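Local coordinates for lipolytic protein G-D-S-L family (Chitinophaga pinensis, PDB 4Q7Q) that is of unknown function but, as a member of the GDSL-like lipase/acylhydrolase family, probably hydrolyses ester bonds of a still unidentified substrate, at residues V9-S14 / D72-F77; G61-L66 / R109-K114. All blocks are in the same frame, centred on the assembly; numbering follows the deposited sequence.

Contact 1: residues V9-S14 / D72-F77; sequences VAIGDS and DVYSVF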
loop_
_atom_site.group_PDB
_atom_site.type_symbol
_atom_site.label_atom_id
_atom_site.label_comp_id
_atom_site.label_asym_id
_atom_site.label_seq_id
_atom_site.Cartn_x
_atom_site.Cartn_y
_atom_site.Cartn_z
ATOM N N VAL A 9 8.557 4.485 -13.028
ATOM C CA VAL A 9 7.604 5.333 -12.324
ATOM C C VAL A 9 6.794 4.473 -11.361
ATOM O O VAL A 9 6.114 3.526 -11.776
ATOM C CB VAL A 9 6.667 6.075 -13.301
ATOM C CG1 VAL A 9 5.558 6.800 -12.553
ATOM C CG2 VAL A 9 7.466 7.052 -14.140
ATOM N N ALA A 10 6.905 4.779 -10.071
ATOM C CA ALA A 10 6.175 4.052 -9.045
ATOM C C ALA A 10 4.959 4.862 -8.628
ATOM O O ALA A 10 5.083 5.862 -7.930
ATOM C CB ALA A 10 7.076 3.781 -7.843
ATOM N N ILE A 11 3.784 4.430 -9.074
ATOM C CA ILE A 11 2.537 5.106 -8.745
ATOM C C ILE A 11 1.987 4.461 -7.486
ATOM O O ILE A 11 1.950 3.231 -7.368
ATOM C CB ILE A 11 1.519 4.982 -9.903
ATOM C CG1 ILE A 11 2.077 5.674 -11.145
ATOM C CG2 ILE A 11 0.147 5.566 -9.518
ATOM C CD1 ILE A 11 1.267 5.455 -12.387
ATOM N N GLY A 12 1.558 5.272 -6.537
ATOM C CA GLY A 12 1.049 4.703 -5.310
ATOM C C GLY A 12 0.485 5.711 -4.339
ATOM O O GLY A 12 0.217 6.865 -4.697
ATOM N N ASP A 13 0.289 5.244 -3.108
ATOM C CA ASP A 13 -0.243 6.056 -2.020
ATOM C C ASP A 13 0.881 6.324 -1.004
ATOM O O ASP A 13 2.040 6.436 -1.397
ATOM C CB ASP A 13 -1.452 5.371 -1.375
ATOM C CG ASP A 13 -1.187 3.903 -1.038
ATOM O OD1 ASP A 13 -0.043 3.576 -0.639
ATOM O OD2 ASP A 13 -2.117 3.071 -1.183
ATOM N N SER A 14 0.563 6.399 0.286
ATOM C CA SER A 14 1.581 6.709 1.286
ATOM C C SER A 14 2.680 5.657 1.352
ATOM O O SER A 14 3.822 5.978 1.622
ATOM C CB SER A 14 0.964 6.875 2.675
ATOM O OG SER A 14 0.156 5.764 2.986
ATOM N N ASP A 72 9.985 3.575 -18.777
ATOM C CA ASP A 72 10.152 2.238 -19.330
ATOM C C ASP A 72 9.277 1.216 -18.620
ATOM O O ASP A 72 8.856 0.224 -19.218
ATOM C CB ASP A 72 11.617 1.808 -19.239
ATOM C CG ASP A 72 12.545 2.743 -19.983
ATOM O OD1 ASP A 72 12.422 2.821 -21.220
ATOM O OD2 ASP A 72 13.393 3.397 -19.335
ATOM N N VAL A 73 9.021 1.451 -17.336
ATOM C CA VAL A 73 8.178 0.561 -16.553
ATOM C C VAL A 73 7.403 1.375 -15.534
ATOM O O VAL A 73 7.921 2.339 -14.973
ATOM C CB VAL A 73 9.003 -0.557 -15.853
ATOM C CG1 VAL A 73 10.139 0.029 -15.037
ATOM C CG2 VAL A 73 8.123 -1.445 -14.982
ATOM N N TYR A 74 6.150 0.990 -15.321
ATOM C CA TYR A 74 5.300 1.612 -14.322
ATOM C C TYR A 74 4.811 0.544 -13.358
ATOM O O TYR A 74 4.395 -0.538 -13.783
ATOM C CB TYR A 74 4.090 2.274 -14.984
ATOM C CG TYR A 74 4.423 3.384 -15.960
ATOM C CD1 TYR A 74 4.919 3.101 -17.235
ATOM C CD2 TYR A 74 4.222 4.719 -15.622
ATOM C CE1 TYR A 74 5.213 4.113 -18.134
ATOM C CE2 TYR A 74 4.519 5.745 -16.520
ATOM C CZ TYR A 74 5.012 5.432 -17.776
ATOM O OH TYR A 74 5.313 6.426 -18.688
ATOM N N SER A 75 4.871 0.834 -12.062
ATOM C CA SER A 75 4.168 0.003 -11.092
ATOM C C SER A 75 3.010 0.795 -10.504
ATOM O O SER A 75 3.066 2.029 -10.401
ATOM C CB SER A 75 5.098 -0.523 -9.990
ATOM O OG SER A 75 5.727 0.527 -9.279
ATOM N N VAL A 76 1.941 0.089 -10.154
ATOM C CA VAL A 76 0.778 0.716 -9.548
ATOM C C VAL A 76 0.450 -0.015 -8.258
ATOM O O VAL A 76 0.165 -1.212 -8.270
ATOM C CB VAL A 76 -0.442 0.682 -10.493
ATOM C CG1 VAL A 76 -1.646 1.383 -9.860
ATOM C CG2 VAL A 76 -0.087 1.330 -11.830
ATOM N N PHE A 77 0.493 0.716 -7.150
ATOM C CA PHE A 77 0.350 0.134 -5.819
ATOM C C PHE A 77 -0.699 0.966 -5.082
ATOM O O PHE A 77 -0.370 1.911 -4.358
ATOM C CB PHE A 77 1.715 0.211 -5.124
ATOM C CG PHE A 77 1.816 -0.530 -3.808
ATOM C CD1 PHE A 77 0.726 -1.169 -3.225
ATOM C CD2 PHE A 77 3.035 -0.564 -3.144
ATOM C CE1 PHE A 77 0.862 -1.824 -2.002
ATOM C CE2 PHE A 77 3.177 -1.233 -1.936
ATOM C CZ PHE A 77 2.086 -1.853 -1.361
HETATM O O HOH W 1 4.325 1.446 -7.201
HETATM O O HOH W 2 1.616 2.637 -2.607
#
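The Tyr-74 ring lies alongside Val-9 and pointing the same way, and both Val-9 CB and Ile-11 CD1 meet it obliquely. Its CD2 comes closest, 3.6 Å from Val-9 CB, with Ile-11 CD1 farther off at 4.4 Å from the same CD2. The ring gets there because CG sits anti to the carbonyl carbon (chi1 -61°), which runs it beside the valine. Its OH bonds to Ile-69 O. The Phe-77 ring belongs to the other face of the sheet, where its end leads away from strand 9-12 and touches Ile-15 and Thr-16 of helix 14-17 and Ile-127 of strand 123-127.

Between the two rings, strands 9-12 and 73-77 run parallel. Val-9 and Ile-11 each spend both backbone polar atoms on the neighbour: the N of Val-9 bonds to Val-73 O and its O takes Ser-75 N, then Ile-11 N bonds to Ser-75 O at 2.8 Å and Ile-11 O takes Phe-77 N. Two waters extend the pattern. One donates to Ile-11 O at 3.0 Å and is bonded to Ser-75 OG, a hydroxyl also held by Trp-8 NE1. The second links Asp-13 N to Phe-77 O, beyond the last of the direct bonds.

Ser-14 bonds through OG to His-238 NE2, consistent with the Ser-His-Asp triad of SGNH hydrolases, Ser-14 being the probable nucleophile of the GDS motif. With Val-9 and Ile-11 bonded to 73-77, and Ala-10 and Gly-12 to Gln-49 of strand 44-50, strand 6-12 is held from both neighbours, which probably fixes where Asp-13 and Ser-14 start.

Contact 2: residues G61-L66 / R109-K114; sequences GNIDSL and RIIISK. With FMT (formic acid), chain E.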
loop_
_atom_site.group_PDB
_atom_site.type_symbol
_atom_site.label_atom_id
_atom_site.label_comp_id
_atom_site.label_asym_id
_atom_site.label_seq_id
_atom_site.Cartn_x
_atom_site.Cartn_y
_atom_site.Cartn_z
ATOM N N GLY A 61 -8.592 10.371 -10.954
ATOM C CA GLY A 61 -9.297 11.631 -11.133
ATOM C C GLY A 61 -8.389 12.803 -11.445
ATOM O O GLY A 61 -8.837 13.816 -11.977
ATOM N N ASN A 62 -7.112 12.668 -11.109
ATOM C CA ASN A 62 -6.134 13.728 -11.344
ATOM C C ASN A 62 -5.060 13.282 -12.312
ATOM O O ASN A 62 -3.989 13.886 -12.377
ATOM C CB ASN A 62 -5.449 14.130 -10.036
ATOM C CG ASN A 62 -6.352 14.917 -9.127
ATOM O OD1 ASN A 62 -6.502 16.125 -9.284
ATOM N ND2 ASN A 62 -6.957 14.241 -8.162
ATOM N N ILE A 63 -5.355 12.227 -13.061
ATOM C CA ILE A 63 -4.339 11.504 -13.819
ATOM C C ILE A 63 -3.554 12.357 -14.824
ATOM O O ILE A 63 -2.384 12.080 -15.076
ATOM C CB ILE A 63 -4.947 10.249 -14.505
ATOM C CG1 ILE A 63 -3.860 9.233 -14.861
ATOM C CG2 ILE A 63 -5.774 10.634 -15.726
ATOM C CD1 ILE A 63 -3.193 8.584 -13.684
ATOM N N ASP A 64 -4.176 13.401 -15.371
ATOM C CA ASP A 64 -3.514 14.248 -16.365
ATOM C C ASP A 64 -2.741 15.404 -15.730
ATOM O O ASP A 64 -2.087 16.176 -16.432
ATOM C CB ASP A 64 -4.534 14.785 -17.375
ATOM C CG ASP A 64 -5.152 13.686 -18.216
ATOM O OD1 ASP A 64 -4.420 12.742 -18.583
ATOM O OD2 ASP A 64 -6.366 13.767 -18.511
ATOM N N SER A 65 -2.794 15.500 -14.401
ATOM C CA SER A 65 -2.221 16.639 -13.691
ATOM C C SER A 65 -1.133 16.247 -12.699
ATOM O O SER A 65 -0.753 17.050 -11.850
ATOM C CB SER A 65 -3.327 17.410 -12.959
ATOM O OG SER A 65 -4.332 17.836 -13.864
ATOM N N LEU A 66 -0.636 15.019 -12.798
ATOM C CA LEU A 66 0.345 14.518 -11.843
ATOM C C LEU A 66 1.788 14.748 -12.270
ATOM O O LEU A 66 2.716 14.500 -11.499
ATOM C CB LEU A 66 0.120 13.026 -11.591
ATOM C CG LEU A 66 -1.238 12.635 -11.016
ATOM C CD1 LEU A 66 -1.256 11.157 -10.682
ATOM C CD2 LEU A 66 -1.539 13.473 -9.780
ATOM N N ARG A 109 -8.772 1.277 -14.920
ATOM C CA ARG A 109 -8.929 1.478 -16.356
ATOM C C ARG A 109 -8.323 2.819 -16.776
ATOM O O ARG A 109 -7.554 2.894 -17.740
ATOM C CB ARG A 109 -10.408 1.393 -16.770
ATOM C CG ARG A 109 -10.664 1.852 -18.209
ATOM C CD ARG A 109 -12.160 1.883 -18.545
ATOM N NE ARG A 109 -12.938 2.506 -17.476
ATOM C CZ ARG A 109 -13.041 3.818 -17.288
ATOM N NH1 ARG A 109 -13.756 4.285 -16.273
ATOM N NH2 ARG A 109 -12.422 4.664 -18.105
ATOM N N ILE A 110 -8.653 3.868 -16.032
ATOM C CA ILE A 110 -8.130 5.204 -16.295
ATOM C C ILE A 110 -6.606 5.254 -16.161
ATOM O O ILE A 110 -5.912 5.808 -17.017
ATOM C CB ILE A 110 -8.785 6.229 -15.339
ATOM C CG1 ILE A 110 -10.275 6.349 -15.660
ATOM C CG2 ILE A 110 -8.085 7.582 -15.410
ATOM C CD1 ILE A 110 -11.014 7.223 -14.690
ATOM N N ILE A 111 -6.086 4.655 -15.093
ATOM C CA ILE A 111 -4.652 4.684 -14.829
ATOM C C ILE A 111 -3.861 3.904 -15.873
ATOM O O ILE A 111 -2.881 4.408 -16.421
ATOM C CB ILE A 111 -4.331 4.142 -13.424
ATOM C CG1 ILE A 111 -4.915 5.073 -12.361
ATOM C CG2 ILE A 111 -2.824 3.995 -13.233
ATOM C CD1 ILE A 111 -5.029 4.436 -10.979
ATOM N N ILE A 112 -4.292 2.684 -16.166
ATOM C CA ILE A 112 -3.585 1.872 -17.152
ATOM C C ILE A 112 -3.680 2.494 -18.546
ATOM O O ILE A 112 -2.717 2.470 -19.313
ATOM C CB ILE A 112 -4.073 0.410 -17.132
ATOM C CG1 ILE A 112 -3.577 -0.260 -15.850
ATOM C CG2 ILE A 112 -3.576 -0.351 -18.361
ATOM C CD1 ILE A 112 -4.249 -1.572 -15.544
ATOM N N SER A 113 -4.824 3.092 -18.861
ATOM C CA SER A 113 -4.967 3.781 -20.143
ATOM C C SER A 113 -4.001 4.955 -20.266
ATOM O O SER A 113 -3.406 5.160 -21.325
ATOM C CB SER A 113 -6.403 4.249 -20.364
ATOM O OG SER A 113 -7.270 3.137 -20.489
ATOM N N LYS A 114 -3.828 5.715 -19.182
ATOM C CA LYS A 114 -2.888 6.838 -19.194
ATOM C C LYS A 114 -1.463 6.356 -19.421
ATOM O O LYS A 114 -0.710 6.949 -20.194
ATOM C CB LYS A 114 -2.946 7.631 -17.891
ATOM C CG LYS A 114 -1.959 8.791 -17.837
ATOM C CD LYS A 114 -2.344 9.890 -18.816
ATOM C CE LYS A 114 -1.531 11.155 -18.579
ATOM N NZ LYS A 114 -1.863 12.215 -19.583
HETATM C C FMT E . -10.266 13.446 -6.610
HETATM O O1 FMT E . -10.269 12.649 -7.553
HETATM O O2 FMT E . -9.267 13.821 -5.978
#
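Ile-63 points at helix 104-118 and spreads its branches over three of its residues, joining the loop that leads to strand 73-77 to that helix. CG1 lies 3.5 Å from Lys-114 CB. On the other branch, CG2 meets Ile-110 CG2 at 3.8 Å. The far methyl CD1 reaches Ile-111 CG1 at 4.1 Å. Carrying CG1 opposite the backbone N (chi1 -159°) aims that branch at the helix, where it and the lysine chain slide past each other in opposite directions. Beyond this apolar patch, Lys-114 bends at chi2 (69°) and carries NZ to Asp-64 OD1, 2.8 Å away, in a salt bridge. The ammonium meets the carboxylate oxygen on its anti side, 25° out of the carboxylate plane.

Farther out, Gln-117 OE1 accepts a second bond from Lys-114 NZ, so the ammonium is held from its own helix as well. Ala-60 and Ile-59 of helix 56-61 touch Ile-110 and Ile-111, while Leu-68 touches Ile-63. At the end of helix 56-61, Asn-62 ND2 bonds to Gly-58 O and makes a weak bond to a formic acid molecule, probably from the crystallisation liquor.

Cutting Lys-114 back to an alanine here is likely to leave Asp-64 OD1 without its charged mate and thin the packing over Ile-63 CG1, where CB would stay but CG would be gone. The apolar part of the contact centres on a buried isoleucine, whereas the ion pair involves an exposed aspartate, so solvent probably screens its charges.

How the contacts relate
Contact 1 lies in the parallel sheet and contact 2 in the layer beside it, their centres about 12 Å apart. They meet where Val-76 CG2 of strand 73-77 packs 4.1 Å from Ile-111 CG2 of helix 104-118; the same helix also sends Phe-108 and Ile-115 against Val-76. Along the chain the segments alternate: after strand 9-12, the loop holding 61-66 leads into strand 73-77, and helix 104-118 follows to lie against that strand. This is consistent with one helix layer of the alpha/beta/alpha fold of SGNH hydrolases. The probable catalytic Ser-14 belongs to contact 1; its OG is 15.0 Å from Ile-111 CD1, so contact 2 stands well away from it.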